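Local coordinates for protein 2,3-dihydroxybenzoate-AMP ligase (Bacillus subtilis, PDB 1MDB) that belongs to the ANL family of AMP-binding enzymes and holds 2,3-dihydroxy-benzoic acid and adenosine monophosphate in its pocket, at residues L70-K75 / F96-L101. Residues are numbered along the deposited sequence; the frame is centred on the assembly and turned at random.
Sequences LGIQQK and FRLGAL. With SO4 (sulfate ion), chain B.
L98 reaches across to I72 with one branch: its CD2 packs 3.8 Å from I72 CG2 and also lies 3.4 Å from the backbone O of I72. The two side chains cross at about a right angle. CG2 of I72 stands anti to the backbone N, which turns this methyl to L98 and, at 4.0 Å, to A100 CB. L98 also touches F67 and Q68 of helix 53-70, so it packs against both that helix and the turn after it. Both segments come off the end of a helix. G71 follows helix 53-70 and G99 follows helix 86-98, each the positive-phi glycine of a Schellman motif, and each segment leads towards a strand, 77-80 and 101-104, which lie parallel and adjacent in one sheet of the AMP-binding domain. Just ahead of that pairing, K75 N donates to G99 O at 2.8 Å, nearly straight at the hydrogen (171°). Q74 runs alongside G99, its CA 3.5 Å from L98 O in a CA-H...O contact, while its amide NE2 goes on to bond E178 O. The K75 side chain, bent at chi3, brings NZ to a weak 3.4 Å bond with O3 of a sulfate, probably from the crystallisation liquor, that K3 N also binds.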
loop_
_atom_site.group_PDB
_atom_site.type_symbol
_atom_site.label_atom_id
_atom_site.label_comp_id
_atom_site.label_asym_id
_atom_site.label_seq_id
_atom_site.Cartn_x
_atom_site.Cartn_y
_atom_site.Cartn_z
ATOM N N LEU A 70 -29.061 -5.779 10.364
ATOM C CA LEU A 70 -28.288 -6.846 10.986
ATOM C C LEU A 70 -27.927 -6.451 12.419
ATOM O O LEU A 70 -27.714 -7.311 13.276
ATOM C CB LEU A 70 -27.013 -7.106 10.181
ATOM C CG LEU A 70 -26.190 -8.347 10.523
ATOM C CD1 LEU A 70 -27.071 -9.591 10.442
ATOM C CD2 LEU A 70 -25.025 -8.454 9.544
ATOM N N GLY A 71 -27.859 -5.149 12.676
ATOM C CA GLY A 71 -27.529 -4.686 14.012
ATOM C C GLY A 71 -26.205 -3.952 14.085
ATOM O O GLY A 71 -25.734 -3.623 15.173
ATOM N N ILE A 72 -25.586 -3.708 12.934
ATOM C CA ILE A 72 -24.316 -2.991 12.907
ATOM C C ILE A 72 -24.636 -1.518 13.085
ATOM O O ILE A 72 -25.490 -0.986 12.388
ATOM C CB ILE A 72 -23.573 -3.199 11.572
ATOM C CG1 ILE A 72 -23.082 -4.648 11.480
ATOM C CG2 ILE A 72 -22.395 -2.227 11.472
ATOM C CD1 ILE A 72 -22.393 -4.974 10.192
ATOM N N GLN A 73 -23.955 -0.863 14.016
ATOM C CA GLN A 73 -24.229 0.545 14.279
ATOM C C GLN A 73 -23.087 1.500 13.950
ATOM O O GLN A 73 -21.956 1.086 13.684
ATOM C CB GLN A 73 -24.600 0.725 15.748
ATOM C CG GLN A 73 -25.658 -0.236 16.259
ATOM C CD GLN A 73 -25.861 -0.088 17.752
ATOM O OE1 GLN A 73 -26.098 1.016 18.245
ATOM N NE2 GLN A 73 -25.766 -1.193 18.482
ATOM N N GLN A 74 -23.404 2.789 13.984
ATOM C CA GLN A 74 -22.428 3.830 13.718
ATOM C C GLN A 74 -21.269 3.692 14.714
ATOM O O GLN A 74 -21.484 3.440 15.898
ATOM C CB GLN A 74 -23.105 5.207 13.837
ATOM C CG GLN A 74 -22.204 6.392 13.520
ATOM C CD GLN A 74 -22.998 7.656 13.215
ATOM O OE1 GLN A 74 -23.919 8.021 13.951
ATOM N NE2 GLN A 74 -22.642 8.332 12.127
ATOM N N LYS A 75 -20.051 3.858 14.212
ATOM C CA LYS A 75 -18.816 3.736 14.992
ATOM C C LYS A 75 -18.358 2.277 15.140
ATOM O O LYS A 75 -17.238 2.015 15.579
ATOM C CB LYS A 75 -18.951 4.375 16.384
ATOM C CG LYS A 75 -18.963 5.899 16.387
ATOM C CD LYS A 75 -18.621 6.459 17.772
ATOM C CE LYS A 75 -19.593 5.970 18.837
ATOM N NZ LYS A 75 -19.170 6.356 20.215
ATOM N N PHE A 96 -19.585 3.049 4.963
ATOM C CA PHE A 96 -19.354 4.485 4.999
ATOM C C PHE A 96 -20.653 5.259 5.252
ATOM O O PHE A 96 -20.653 6.238 6.003
ATOM C CB PHE A 96 -18.720 4.942 3.676
ATOM C CG PHE A 96 -17.255 4.607 3.544
ATOM C CD1 PHE A 96 -16.647 4.584 2.293
ATOM C CD2 PHE A 96 -16.474 4.352 4.666
ATOM C CE1 PHE A 96 -15.282 4.316 2.164
ATOM C CE2 PHE A 96 -15.103 4.080 4.540
ATOM C CZ PHE A 96 -14.515 4.066 3.291
ATOM N N ARG A 97 -21.759 4.821 4.644
ATOM C CA ARG A 97 -23.043 5.513 4.826
ATOM C C ARG A 97 -23.725 5.220 6.159
ATOM O O ARG A 97 -24.590 5.978 6.603
ATOM C CB ARG A 97 -24.002 5.188 3.674
ATOM C CG ARG A 97 -23.456 5.592 2.305
ATOM C CD ARG A 97 -24.467 6.342 1.464
ATOM N NE ARG A 97 -24.699 5.661 0.202
ATOM C CZ ARG A 97 -24.518 6.191 -1.000
ATOM N NH1 ARG A 97 -24.094 7.436 -1.140
ATOM N NH2 ARG A 97 -24.759 5.459 -2.070
ATOM N N LEU A 98 -23.337 4.120 6.794
ATOM C CA LEU A 98 -23.896 3.736 8.087
ATOM C C LEU A 98 -23.017 4.304 9.189
ATOM O O LEU A 98 -23.347 4.218 10.368
ATOM C CB LEU A 98 -23.936 2.208 8.203
ATOM C CG LEU A 98 -24.406 1.573 9.517
ATOM C CD1 LEU A 98 -25.775 2.123 9.917
ATOM C CD2 LEU A 98 -24.472 0.060 9.346
ATOM N N GLY A 99 -21.889 4.888 8.800
ATOM C CA GLY A 99 -20.975 5.432 9.787
ATOM C C GLY A 99 -20.172 4.331 10.470
ATOM O O GLY A 99 -19.562 4.553 11.523
ATOM N N ALA A 100 -20.185 3.137 9.881
ATOM C CA ALA A 100 -19.436 2.011 10.422
ATOM C C ALA A 100 -18.022 2.060 9.843
ATOM O O ALA A 100 -17.810 2.526 8.719
ATOM C CB ALA A 100 -20.113 0.702 10.063
ATOM N N LEU A 101 -17.062 1.558 10.607
ATOM C CA LEU A 101 -15.664 1.597 10.210
ATOM C C LEU A 101 -15.022 0.322 9.678
ATOM O O LEU A 101 -14.834 -0.657 10.407
ATOM C CB LEU A 101 -14.817 2.099 11.382
ATOM C CG LEU A 101 -14.780 3.600 11.710
ATOM C CD1 LEU A 101 -16.183 4.160 11.809
ATOM C CD2 LEU A 101 -14.018 3.803 13.016
HETATM S S SO4 B . -16.224 3.858 20.758
HETATM O O1 SO4 B . -15.167 2.835 20.623
HETATM O O2 SO4 B . -15.713 5.173 20.320
HETATM O O3 SO4 B . -17.383 3.477 19.927
HETATM O O4 SO4 B . -16.652 3.932 22.171
#